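Local coordinates for protein argininosuccinate lyase (Chelativorans sp., PDB 6RXA) that is a C-N lyase of the aspartase/fumarase superfamily, known as EDDS lyase, and probably also splits argininosuccinate into fumarate and arginine, at residues 38-43 and 119-123; 46-51 and 106-110; 65-70 and 490-494; 71-76 and 91-95. The protein carries 2 engineered substitutions. One frame throughout, in Å; residues are numbered along the deposited sequence.

Contact 1 of 4, residues 38-43 and 119-123; sequences AVFPYD and GKRMF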
loop_
_atom_site.group_PDB
_atom_site.type_symbol
_atom_site.label_atom_id
_atom_site.label_comp_id
_atom_site.label_asym_id
_atom_site.label_seq_id
_atom_site.Cartn_x
_atom_site.Cartn_y
_atom_site.Cartn_z
ATOM N N ALA A 38 -5.803 17.708 -18.594
ATOM C CA ALA A 38 -7.146 17.156 -18.513
ATOM C C ALA A 38 -8.104 18.097 -17.791
ATOM O O ALA A 38 -9.282 18.189 -18.165
ATOM C CB ALA A 38 -7.110 15.795 -17.813
ATOM N N VAL A 39 -7.631 18.802 -16.763
ATOM C CA VAL A 39 -8.503 19.660 -15.961
ATOM C C VAL A 39 -8.680 21.033 -16.584
ATOM O O VAL A 39 -9.721 21.678 -16.352
ATOM C CB VAL A 39 -7.934 19.770 -14.536
ATOM C CG1 VAL A 39 -8.700 20.756 -13.696
ATOM C CG2 VAL A 39 -7.981 18.415 -13.870
ATOM N N PHE A 40 -7.737 21.470 -17.405
ATOM C CA PHE A 40 -7.775 22.823 -17.948
ATOM C C PHE A 40 -9.102 23.206 -18.592
ATOM O O PHE A 40 -9.596 24.315 -18.318
ATOM C CB PHE A 40 -6.640 23.010 -18.958
ATOM C CG PHE A 40 -6.784 24.268 -19.760
ATOM C CD1 PHE A 40 -6.610 25.490 -19.147
ATOM C CD2 PHE A 40 -7.135 24.234 -21.094
ATOM C CE1 PHE A 40 -6.761 26.665 -19.856
ATOM C CE2 PHE A 40 -7.288 25.404 -21.809
ATOM C CZ PHE A 40 -7.102 26.619 -21.186
ATOM N N PRO A 41 -9.717 22.390 -19.449
ATOM C CA PRO A 41 -11.004 22.801 -20.033
ATOM C C PRO A 41 -12.088 23.014 -19.002
ATOM O O PRO A 41 -12.972 23.853 -19.212
ATOM C CB PRO A 41 -11.344 21.677 -21.021
ATOM C CG PRO A 41 -10.414 20.566 -20.717
ATOM C CD PRO A 41 -9.200 21.146 -20.047
ATOM N N TYR A 42 -12.058 22.269 -17.894
ATOM C CA TYR A 42 -13.023 22.496 -16.822
ATOM C C TYR A 42 -12.744 23.805 -16.098
ATOM O O TYR A 42 -13.679 24.549 -15.770
ATOM C CB TYR A 42 -13.001 21.314 -15.850
ATOM C CG TYR A 42 -13.351 20.013 -16.532
ATOM C CD1 TYR A 42 -14.672 19.683 -16.807
ATOM C CD2 TYR A 42 -12.364 19.131 -16.940
ATOM C CE1 TYR A 42 -15.000 18.497 -17.458
ATOM C CE2 TYR A 42 -12.690 17.940 -17.590
ATOM C CZ TYR A 42 -14.000 17.638 -17.849
ATOM O OH TYR A 42 -14.303 16.448 -18.485
ATOM N N ASP A 43 -11.468 24.098 -15.832
ATOM C CA ASP A 43 -11.114 25.401 -15.279
ATOM C C ASP A 43 -11.680 26.527 -16.136
ATOM O O ASP A 43 -12.183 27.524 -15.605
ATOM C CB ASP A 43 -9.594 25.553 -15.172
ATOM C CG ASP A 43 -9.003 24.839 -13.960
ATOM O OD1 ASP A 43 -9.726 24.127 -13.241
ATOM O OD2 ASP A 43 -7.789 25.001 -13.727
ATOM N N GLY A 119 -12.371 22.198 -10.300
ATOM C CA GLY A 119 -11.996 21.665 -11.600
ATOM C C GLY A 119 -11.669 20.185 -11.543
ATOM O O GLY A 119 -12.035 19.421 -12.440
ATOM N N LYS A 120 -10.959 19.764 -10.496
ATOM C CA LYS A 120 -10.665 18.341 -10.315
ATOM C C LYS A 120 -11.950 17.540 -10.170
ATOM O O LYS A 120 -12.085 16.452 -10.743
ATOM C CB LYS A 120 -9.782 18.120 -9.082
ATOM C CG LYS A 120 -9.423 16.632 -8.762
ATOM C CD LYS A 120 -8.329 16.104 -9.709
ATOM C CE LYS A 120 -8.064 14.603 -9.592
ATOM N NZ LYS A 120 -7.405 14.254 -8.308
ATOM N N ARG A 121 -12.922 18.076 -9.425
ATOM C CA ARG A 121 -14.205 17.399 -9.277
ATOM C C ARG A 121 -14.931 17.278 -10.617
ATOM O O ARG A 121 -15.539 16.241 -10.907
ATOM C CB ARG A 121 -15.083 18.134 -8.261
ATOM C CG ARG A 121 -14.713 17.924 -6.796
ATOM C CD ARG A 121 -15.487 18.919 -5.923
ATOM N NE ARG A 121 -15.249 18.674 -4.503
ATOM C CZ ARG A 121 -15.900 17.763 -3.785
ATOM N NH1 ARG A 121 -16.842 17.022 -4.342
ATOM N NH2 ARG A 121 -15.600 17.609 -2.506
ATOM N N MET A 122 -14.897 18.329 -11.447
ATOM C CA MET A 122 -15.568 18.236 -12.739
ATOM C C MET A 122 -14.898 17.201 -13.636
ATOM O O MET A 122 -15.578 16.453 -14.352
ATOM C CB MET A 122 -15.572 19.604 -13.413
ATOM C CG MET A 122 -16.426 20.629 -12.702
ATOM S SD MET A 122 -16.417 22.236 -13.536
ATOM C CE MET A 122 -17.510 21.929 -14.903
ATOM N N PHE A 123 -13.569 17.148 -13.609
ATOM C CA PHE A 123 -12.843 16.118 -14.339
ATOM C C PHE A 123 -13.210 14.728 -13.831
ATOM O O PHE A 123 -13.575 13.854 -14.622
ATOM C CB PHE A 123 -11.336 16.356 -14.211
ATOM C CG PHE A 123 -10.505 15.191 -14.649
ATOM C CD1 PHE A 123 -10.472 14.818 -15.978
ATOM C CD2 PHE A 123 -9.773 14.467 -13.728
ATOM C CE1 PHE A 123 -9.728 13.723 -16.376
ATOM C CE2 PHE A 123 -9.012 13.375 -14.131
ATOM C CZ PHE A 123 -8.994 13.016 -15.450
#
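Tyr42 lays one face of its ring on the backbone of helix 112-147 where Met122 runs into Phe123. Phe123 CA stands over that face, 4.0 Å from the centroid of the Tyr42 ring and 22° off its normal, a CH-pi contact; Phe123 N sits above the middle of the ring, and the Met122 carbonyl is shifted toward the rim. The Phe123 ring takes Tyr42 CE2 at its edge, near its plane, while Ala38 CB comes in obliquely to 3.6 Å from Phe123 CE1. Beside the carbonyl, Met122 CB presses on Tyr42 CD1 at 3.5 Å. Tyr42 CB already points at the other helix, and CG, anti to the carbonyl carbon (chi1 -60°), carries the ring over the Met122-Phe123 peptide. The short helical segments cross at 111° with their axes 8.4 Å apart. Gly119, having no side chain, lets Val39 CG1 rest 3.7 Å from Gly119 C, while Asp43 OD1 comes equally near Gly119 CA. The other branch of Val39, CG2, leans on Phe123 CB. Tyr42 OH is hydrogen-bonded to Asp126, farther along helix 112-147. With a leucine in place of Tyr42, the flat cover over the Met122-Phe123 peptide would go, and Asp126 would probably be left without its hydroxyl mate. Between the two segments dispersion and CH-pi contacts do the holding, and Tyr42 makes its polar bond outside them.

Contact 2 of 4, residues 46-51 and 106-110; sequences IHRAHV and MHIGR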
loop_
_atom_site.group_PDB
_atom_site.type_symbol
_atom_site.label_atom_id
_atom_site.label_comp_id
_atom_site.label_asym_id
_atom_site.label_seq_id
_atom_site.Cartn_x
_atom_site.Cartn_y
_atom_site.Cartn_z
ATOM N N ILE A 46 -15.231 26.941 -15.449
ATOM C CA ILE A 46 -15.394 27.590 -14.149
ATOM C C ILE A 46 -15.222 29.099 -14.267
ATOM O O ILE A 46 -15.976 29.868 -13.659
ATOM C CB ILE A 46 -14.441 26.960 -13.118
ATOM C CG1 ILE A 46 -14.886 25.522 -12.828
ATOM C CG2 ILE A 46 -14.353 27.823 -11.869
ATOM C CD1 ILE A 46 -13.828 24.706 -12.088
ATOM N N HIS A 47 -14.234 29.553 -15.041
ATOM C CA HIS A 47 -14.068 30.996 -15.206
ATOM C C HIS A 47 -15.346 31.623 -15.747
ATOM O O HIS A 47 -15.774 32.691 -15.293
ATOM C CB HIS A 47 -12.923 31.316 -16.166
ATOM C CG HIS A 47 -11.602 30.769 -15.746
ATOM N ND1 HIS A 47 -11.239 30.622 -14.427
ATOM C CD2 HIS A 47 -10.557 30.313 -16.478
ATOM C CE1 HIS A 47 -10.027 30.102 -14.363
ATOM N NE2 HIS A 47 -9.593 29.900 -15.593
ATOM N N ARG A 48 -15.959 30.978 -16.739
ATOM C CA ARG A 48 -17.183 31.511 -17.327
ATOM C C ARG A 48 -18.316 31.516 -16.308
ATOM O O ARG A 48 -19.037 32.513 -16.178
ATOM C CB ARG A 48 -17.547 30.690 -18.561
ATOM C CG ARG A 48 -16.591 30.908 -19.723
ATOM C CD ARG A 48 -16.926 30.018 -20.904
ATOM N NE ARG A 48 -16.128 30.379 -22.076
ATOM C CZ ARG A 48 -14.853 30.039 -22.249
ATOM N NH1 ARG A 48 -14.216 29.332 -21.333
ATOM N NH2 ARG A 48 -14.212 30.411 -23.346
ATOM N N ALA A 49 -18.496 30.411 -15.583
ATOM C CA ALA A 49 -19.584 30.348 -14.609
ATOM C C ALA A 49 -19.386 31.358 -13.486
ATOM O O ALA A 49 -20.348 32.006 -13.045
ATOM C CB ALA A 49 -19.701 28.936 -14.034
ATOM N N HIS A 50 -18.155 31.487 -12.991
ATOM C CA HIS A 50 -17.887 32.448 -11.928
ATOM C C HIS A 50 -18.191 33.861 -12.399
ATOM O O HIS A 50 -18.852 34.637 -11.696
ATOM C CB HIS A 50 -16.433 32.312 -11.486
ATOM C CG HIS A 50 -16.073 33.208 -10.351
ATOM N ND1 HIS A 50 -16.501 32.977 -9.060
ATOM C CD2 HIS A 50 -15.329 34.335 -10.311
ATOM C CE1 HIS A 50 -16.033 33.932 -8.275
ATOM N NE2 HIS A 50 -15.327 34.771 -9.008
ATOM N N VAL A 51 -17.744 34.205 -13.610
ATOM C CA VAL A 51 -17.968 35.539 -14.162
ATOM C C VAL A 51 -19.453 35.814 -14.379
ATOM O O VAL A 51 -19.939 36.908 -14.074
ATOM C CB VAL A 51 -17.137 35.712 -15.447
ATOM C CG1 VAL A 51 -17.617 36.902 -16.244
ATOM C CG2 VAL A 51 -15.659 35.847 -15.104
ATOM N N MET A 106 -11.814 38.859 -12.817
ATOM C CA MET A 106 -12.423 37.536 -12.806
ATOM C C MET A 106 -12.045 36.744 -11.557
ATOM O O MET A 106 -12.663 35.713 -11.288
ATOM C CB MET A 106 -12.092 36.730 -14.071
ATOM C CG MET A 106 -10.693 36.116 -14.149
ATOM S SD MET A 106 -10.704 34.654 -15.231
ATOM C CE MET A 106 -8.946 34.433 -15.485
ATOM N N HIS A 107 -11.054 37.197 -10.795
ATOM C CA HIS A 107 -10.645 36.491 -9.587
ATOM C C HIS A 107 -11.317 37.035 -8.335
ATOM O O HIS A 107 -11.049 36.537 -7.240
ATOM C CB HIS A 107 -9.128 36.549 -9.423
ATOM C CG HIS A 107 -8.539 35.328 -8.777
ATOM N ND1 HIS A 107 -8.836 34.049 -9.194
ATOM C CD2 HIS A 107 -7.666 35.193 -7.751
ATOM C CE1 HIS A 107 -8.172 33.179 -8.453
ATOM N NE2 HIS A 107 -7.447 33.848 -7.579
ATOM N N ILE A 108 -12.187 38.041 -8.464
ATOM C CA ILE A 108 -12.875 38.572 -7.292
ATOM C C ILE A 108 -13.638 37.460 -6.585
ATOM O O ILE A 108 -14.420 36.721 -7.201
ATOM C CB ILE A 108 -13.795 39.734 -7.699
ATOM C CG1 ILE A 108 -12.961 40.967 -8.055
ATOM C CG2 ILE A 108 -14.772 40.038 -6.571
ATOM C CD1 ILE A 108 -13.769 42.084 -8.732
ATOM N N GLY A 109 -13.424 37.341 -5.279
ATOM C CA GLY A 109 -14.141 36.367 -4.479
ATOM C C GLY A 109 -13.718 34.924 -4.658
ATOM O O GLY A 109 -14.435 34.027 -4.217
ATOM N N ARG A 110 -12.556 34.670 -5.258
ATOM C CA ARG A 110 -12.139 33.328 -5.646
ATOM C C ARG A 110 -10.661 33.148 -5.340
ATOM O O ARG A 110 -9.936 34.105 -5.062
ATOM C CB ARG A 110 -12.408 33.129 -7.152
ATOM C CG ARG A 110 -12.238 31.737 -7.675
ATOM C CD ARG A 110 -12.632 31.691 -9.144
ATOM N NE ARG A 110 -11.761 32.482 -10.005
ATOM C CZ ARG A 110 -11.735 32.341 -11.327
ATOM N NH1 ARG A 110 -12.515 31.438 -11.896
ATOM N NH2 ARG A 110 -10.917 33.069 -12.072
#
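His50 NE2 donates to Ile108 O at 2.8 Å, with an N-H...O angle of 148° and the oxygen exactly in the ring plane. A second hydrogen bond runs the other way, Arg110 NH1 donating to His47 ND1 at 2.9 Å; NH1 lies in the imidazole plane, ND1 somewhat out of the guanidinium plane, so the bond is bent. The Arg110 chain bends at chi3 (65°), which lets its stem cover His50 before the head turns to His47. Arg110 CD stands squarely over the His50 ring, 3.9 Å from its centroid, and the guanidinium lies 11° from parallel to that ring. Arg110 NE also makes a weak bond, 3.4 Å, to His107 ND1. Farther out, Met106 SD rests over a face of His47, 4.3 Å from the ring centroid, and Val51 CG2 meets Met106 CB at 3.8 Å. Residues 107-110 form a type II turn, with Gly109 taking the positive phi. This turn leads into helix 112-147 and the fumarate-binding residues Ser111 and Arg112, and His107 NE2 bonds Ser281 of a neighbouring subunit. Helix 35-56 packs on helix 62-79 through Val51 and on this loop, whose Met106 also touches Ile68 of helix 62-79 and Tyr91 and Leu95 of helix 88-99.

Contact 3 of 4, residues 65-70 and 490-494; sequences SATILS and VQQII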
loop_
_atom_site.group_PDB
_atom_site.type_symbol
_atom_site.label_atom_id
_atom_site.label_comp_id
_atom_site.label_asym_id
_atom_site.label_seq_id
_atom_site.Cartn_x
_atom_site.Cartn_y
_atom_site.Cartn_z
ATOM N N SER A 65 -18.135 42.038 -17.888
ATOM C CA SER A 65 -18.340 40.610 -18.083
ATOM C C SER A 65 -18.123 40.224 -19.537
ATOM O O SER A 65 -17.397 39.269 -19.832
ATOM C CB SER A 65 -19.755 40.260 -17.617
ATOM O OG SER A 65 -20.030 38.885 -17.755
ATOM N N ALA A 66 -18.707 40.984 -20.465
ATOM C CA ALA A 66 -18.547 40.665 -21.877
ATOM C C ALA A 66 -17.086 40.728 -22.294
ATOM O O ALA A 66 -16.617 39.879 -23.060
ATOM C CB ALA A 66 -19.370 41.631 -22.730
ATOM N N THR A 67 -16.360 41.747 -21.825
ATOM C CA THR A 67 -14.950 41.874 -22.170
ATOM C C THR A 67 -14.161 40.666 -21.682
ATOM O O THR A 67 -13.366 40.082 -22.429
ATOM C CB THR A 67 -14.384 43.161 -21.575
ATOM O OG1 THR A 67 -15.124 44.285 -22.070
ATOM C CG2 THR A 67 -12.924 43.293 -21.955
ATOM N N ILE A 68 -14.391 40.265 -20.428
ATOM C CA ILE A 68 -13.724 39.098 -19.863
ATOM C C ILE A 68 -14.087 37.837 -20.642
ATOM O O ILE A 68 -13.210 37.071 -21.054
ATOM C CB ILE A 68 -14.075 38.964 -18.370
ATOM C CG1 ILE A 68 -13.468 40.126 -17.577
ATOM C CG2 ILE A 68 -13.569 37.633 -17.823
ATOM C CD1 ILE A 68 -14.010 40.279 -16.168
ATOM N N LEU A 69 -15.388 37.600 -20.849
ATOM C CA LEU A 69 -15.827 36.352 -21.467
ATOM C C LEU A 69 -15.294 36.207 -22.889
ATOM O O LEU A 69 -14.886 35.110 -23.292
ATOM C CB LEU A 69 -17.353 36.237 -21.433
ATOM C CG LEU A 69 -17.982 36.127 -20.046
ATOM C CD1 LEU A 69 -19.479 36.347 -20.098
ATOM C CD2 LEU A 69 -17.683 34.753 -19.446
ATOM N N SER A 70 -15.290 37.292 -23.670
ATOM C CA SER A 70 -14.691 37.215 -25.000
ATOM C C SER A 70 -13.193 36.935 -24.907
ATOM O O SER A 70 -12.644 36.181 -25.717
ATOM C CB SER A 70 -14.950 38.506 -25.774
ATOM O OG SER A 70 -16.304 38.587 -26.168
ATOM N N VAL A 490 -23.339 33.022 -21.608
ATOM C CA VAL A 490 -22.142 33.715 -22.072
ATOM C C VAL A 490 -22.429 34.460 -23.364
ATOM O O VAL A 490 -22.044 35.625 -23.526
ATOM C CB VAL A 490 -20.991 32.701 -22.225
ATOM C CG1 VAL A 490 -19.810 33.323 -22.928
ATOM C CG2 VAL A 490 -20.576 32.179 -20.873
ATOM N N GLN A 491 -23.123 33.819 -24.306
ATOM C CA GLN A 491 -23.396 34.493 -25.570
ATOM C C GLN A 491 -24.356 35.662 -25.371
ATOM O O GLN A 491 -24.183 36.720 -25.990
ATOM C CB GLN A 491 -23.891 33.501 -26.616
ATOM C CG GLN A 491 -22.784 32.610 -27.189
ATOM C CD GLN A 491 -21.486 33.361 -27.492
ATOM O OE1 GLN A 491 -20.412 33.010 -26.972
ATOM N NE2 GLN A 491 -21.578 34.404 -28.322
ATOM N N GLN A 492 -25.358 35.507 -24.496
ATOM C CA GLN A 492 -26.264 36.614 -24.187
ATOM C C GLN A 492 -25.487 37.848 -23.745
ATOM O O GLN A 492 -25.727 38.960 -24.235
ATOM C CB GLN A 492 -27.250 36.193 -23.088
ATOM C CG GLN A 492 -28.379 35.321 -23.580
ATOM C CD GLN A 492 -29.078 34.548 -22.475
ATOM O OE1 GLN A 492 -28.775 34.687 -21.276
ATOM N NE2 GLN A 492 -30.012 33.696 -22.880
ATOM N N ILE A 493 -24.545 37.667 -22.821
ATOM C CA ILE A 493 -23.779 38.787 -22.293
ATOM C C ILE A 493 -22.913 39.407 -23.381
ATOM O O ILE A 493 -22.893 40.631 -23.558
ATOM C CB ILE A 493 -22.941 38.325 -21.091
ATOM C CG1 ILE A 493 -23.850 38.051 -19.890
ATOM C CG2 ILE A 493 -21.901 39.368 -20.731
ATOM C CD1 ILE A 493 -23.231 37.165 -18.809
ATOM N N ILE A 494 -22.184 38.576 -24.128
ATOM C CA ILE A 494 -21.275 39.105 -25.145
ATOM C C ILE A 494 -22.057 39.861 -26.213
ATOM O O ILE A 494 -21.672 40.958 -26.641
ATOM C CB ILE A 494 -20.413 37.983 -25.750
ATOM C CG1 ILE A 494 -19.422 37.454 -24.715
ATOM C CG2 ILE A 494 -19.675 38.499 -26.990
ATOM C CD1 ILE A 494 -18.676 36.193 -25.155
#
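Leu69 reaches from helix 62-79 into three residues of the long C-terminal helix 451-500. Its CB already touches two of them, lying 4.0 Å from Ile494 CD1 and 4.1 Å from Val490 CG1. With CG beside the backbone N, chi1 -65°, the chain then branches between two partners: CD1 meets Ile493 CG2 at 3.9 Å, crossing that side chain at about a right angle, and CD2 lies 4.1 Å from Val490 CG2. Ile493 CG2 goes on to fill the corner beside the preceding turn, where Ser65 OG comes within 3.5 Å of it and the N and CB of Ala66 are also near. The polar partner of that hydroxyl is Thr55, near the end of helix 35-56; toward Ile493 the oxygen makes only a van der Waals contact. On the other flank Ile494 packs on Ser70, whose OG is 3.5 Å from Ile494 CG2 and equally close to its CD1; the same OG has a weak bond back to Ala66 O. Ala66 and Ser70, two small residues one turn apart, allow Ile494 to settle against the backbone, with Ala66 CB 4.0 Å from Ile494 CA. The segments cross at -123° with their axes 8.8 Å apart. This is ordinary helix-on-helix packing of the mainly helical aspartase/fumarase fold, away from the substrate-binding residues, in which the last part of helix 451-500 lies on the N-terminal part of the chain.

Contact 4 of 4, residues 71-76 and 91-95; sequences GLAQVD and YEAAL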
loop_
_atom_site.group_PDB
_atom_site.type_symbol
_atom_site.label_atom_id
_atom_site.label_comp_id
_atom_site.label_asym_id
_atom_site.label_seq_id
_atom_site.Cartn_x
_atom_site.Cartn_y
_atom_site.Cartn_z
ATOM N N GLY A 71 -12.517 37.522 -23.916
ATOM C CA GLY A 71 -11.103 37.238 -23.731
ATOM C C GLY A 71 -10.826 35.793 -23.368
ATOM O O GLY A 71 -9.822 35.216 -23.800
ATOM N N LEU A 72 -11.695 35.184 -22.549
ATOM C CA LEU A 72 -11.510 33.779 -22.196
ATOM C C LEU A 72 -11.473 32.903 -23.445
ATOM O O LEU A 72 -10.651 31.984 -23.544
ATOM C CB LEU A 72 -12.615 33.296 -21.255
ATOM C CG LEU A 72 -12.707 33.959 -19.887
ATOM C CD1 LEU A 72 -13.953 33.423 -19.173
ATOM C CD2 LEU A 72 -11.469 33.714 -19.064
ATOM N N ALA A 73 -12.349 33.181 -24.414
ATOM C CA ALA A 73 -12.339 32.406 -25.649
ATOM C C ALA A 73 -11.010 32.563 -26.378
ATOM O O ALA A 73 -10.469 31.590 -26.914
ATOM C CB ALA A 73 -13.502 32.850 -26.533
ATOM N N GLN A 74 -10.458 33.776 -26.392
ATOM C CA GLN A 74 -9.179 33.993 -27.061
ATOM C C GLN A 74 -8.047 33.261 -26.345
ATOM O O GLN A 74 -7.209 32.624 -26.991
ATOM C CB GLN A 74 -8.876 35.489 -27.148
ATOM C CG GLN A 74 -9.887 36.300 -27.949
ATOM C CD GLN A 74 -9.585 37.791 -27.892
ATOM O OE1 GLN A 74 -8.565 38.242 -28.406
ATOM N NE2 GLN A 74 -10.463 38.555 -27.249
ATOM N N VAL A 75 -7.998 33.326 -25.011
ATOM C CA VAL A 75 -6.901 32.671 -24.299
ATOM C C VAL A 75 -7.040 31.154 -24.373
ATOM O O VAL A 75 -6.043 30.431 -24.491
ATOM C CB VAL A 75 -6.781 33.188 -22.857
ATOM C CG1 VAL A 75 -5.608 32.535 -22.169
ATOM C CG2 VAL A 75 -6.591 34.702 -22.848
ATOM N N ASP A 76 -8.274 30.645 -24.330
ATOM C CA ASP A 76 -8.482 29.216 -24.517
ATOM C C ASP A 76 -7.868 28.750 -25.836
ATOM O O ASP A 76 -7.238 27.686 -25.896
ATOM C CB ASP A 76 -9.977 28.894 -24.488
ATOM C CG ASP A 76 -10.591 28.966 -23.089
ATOM O OD1 ASP A 76 -9.865 29.123 -22.081
ATOM O OD2 ASP A 76 -11.835 28.863 -23.008
ATOM N N TYR A 91 -2.506 31.793 -17.062
ATOM C CA TYR A 91 -3.698 32.035 -17.862
ATOM C C TYR A 91 -4.255 33.429 -17.605
ATOM O O TYR A 91 -4.598 34.155 -18.546
ATOM C CB TYR A 91 -4.728 30.954 -17.527
ATOM C CG TYR A 91 -6.002 31.046 -18.312
ATOM C CD1 TYR A 91 -7.013 31.911 -17.925
ATOM C CD2 TYR A 91 -6.198 30.263 -19.434
ATOM C CE1 TYR A 91 -8.192 32.004 -18.644
ATOM C CE2 TYR A 91 -7.377 30.344 -20.163
ATOM C CZ TYR A 91 -8.369 31.217 -19.756
ATOM O OH TYR A 91 -9.540 31.313 -20.468
ATOM N N GLU A 92 -4.348 33.820 -16.333
ATOM C CA GLU A 92 -4.852 35.146 -16.011
ATOM C C GLU A 92 -3.960 36.222 -16.612
ATOM O O GLU A 92 -4.452 37.251 -17.085
ATOM C CB GLU A 92 -4.952 35.314 -14.493
ATOM C CG GLU A 92 -5.786 36.534 -14.098
ATOM C CD GLU A 92 -5.568 36.984 -12.661
ATOM O OE1 GLU A 92 -4.779 37.930 -12.457
ATOM O OE2 GLU A 92 -6.186 36.407 -11.739
ATOM N N ALA A 93 -2.643 35.997 -16.609
ATOM C CA ALA A 93 -1.728 36.993 -17.158
ATOM C C ALA A 93 -1.878 37.104 -18.668
ATOM O O ALA A 93 -1.827 38.209 -19.225
ATOM C CB ALA A 93 -0.291 36.672 -16.757
ATOM N N ALA A 94 -2.074 35.975 -19.352
ATOM C CA ALA A 94 -2.382 36.020 -20.772
ATOM C C ALA A 94 -3.700 36.745 -21.023
ATOM O O ALA A 94 -3.829 37.487 -21.996
ATOM C CB ALA A 94 -2.428 34.605 -21.349
ATOM N N LEU A 95 -4.697 36.536 -20.158
ATOM C CA LEU A 95 -5.951 37.268 -20.302
ATOM C C LEU A 95 -5.724 38.774 -20.158
ATOM O O LEU A 95 -6.258 39.563 -20.943
ATOM C CB LEU A 95 -6.974 36.762 -19.286
ATOM C CG LEU A 95 -8.391 37.315 -19.463
ATOM C CD1 LEU A 95 -9.062 36.806 -20.731
ATOM C CD2 LEU A 95 -9.206 36.948 -18.232
#
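The segments 71-76 and 91-95, on consecutive helices, cross at 118° with axes 9.7 Å apart, and their backbones come nearest where the CA atoms of Val75 and Leu95 are 6.2 Å from each other. Tyr91 carries the polar link. Its CG is anti to the backbone N, chi1 -178°, which extends the ring toward helix 62-79 until OH donates to Asp76 OD1 at 2.7 Å. The hydroxyl meets that oxygen from above the carboxylate plane, 47° out of it. Val75 points at the partner helix and splits its methyls: CG1 sits over one face of Tyr91, shifted toward the CD2-CE2 rim, 3.8 Å from the ring centroid in a CH-pi contact, and also touches Ala94 CB at 3.9 Å, whereas CG2 lies 3.7 Å from Leu95 CA. Leu72 CD2 comes to the edge of the same ring, in its plane, 3.7 Å from Tyr91 CE1. At the other end Leu95 CD1 presses on the bare backbone of Gly71, 3.3 Å from Gly71 C, in space that a side chain there would need. Helix 35-56 closes the site: the His47 ring meets that of Tyr91, Ser44 OG bonds Asp76 OD1, and Arg48 forms a salt bridge with Asp76 OD2. A phenylalanine at Tyr91 would keep the ring under Val75 but is likely to cost Asp76 OD1 the Tyr91 hydroxyl, leaving the carboxylate to Ser44 and Arg48 and less firmly oriented. Gripped in this way by hydroxyls and a guanidinium, Asp76 would be expected to stay ionised, tying three helices together beside an otherwise apolar seam.

After helix 20-31 the chain forms helix 35-56, whose residues 38-43 open contact 1 and whose next turns, 46-51, open contact 2. Helix 62-79 follows, giving 65-70 to contact 3 and 71-76 to contact 4. Contact 4 is the first loop to close, when helix 88-99 packs back; it is nested inside the other three. The loop at 106-110 then closes contact 2, and helix 112-147 closes contact 1 around it. Contact 3 waits some 420 residues for helix 451-500, so it crosses contacts 1 and 2. Side chains of helix 35-56 join contact 2 to contact 4, Ile46 joins 2 to 1, and Val51 joins 2 to 3.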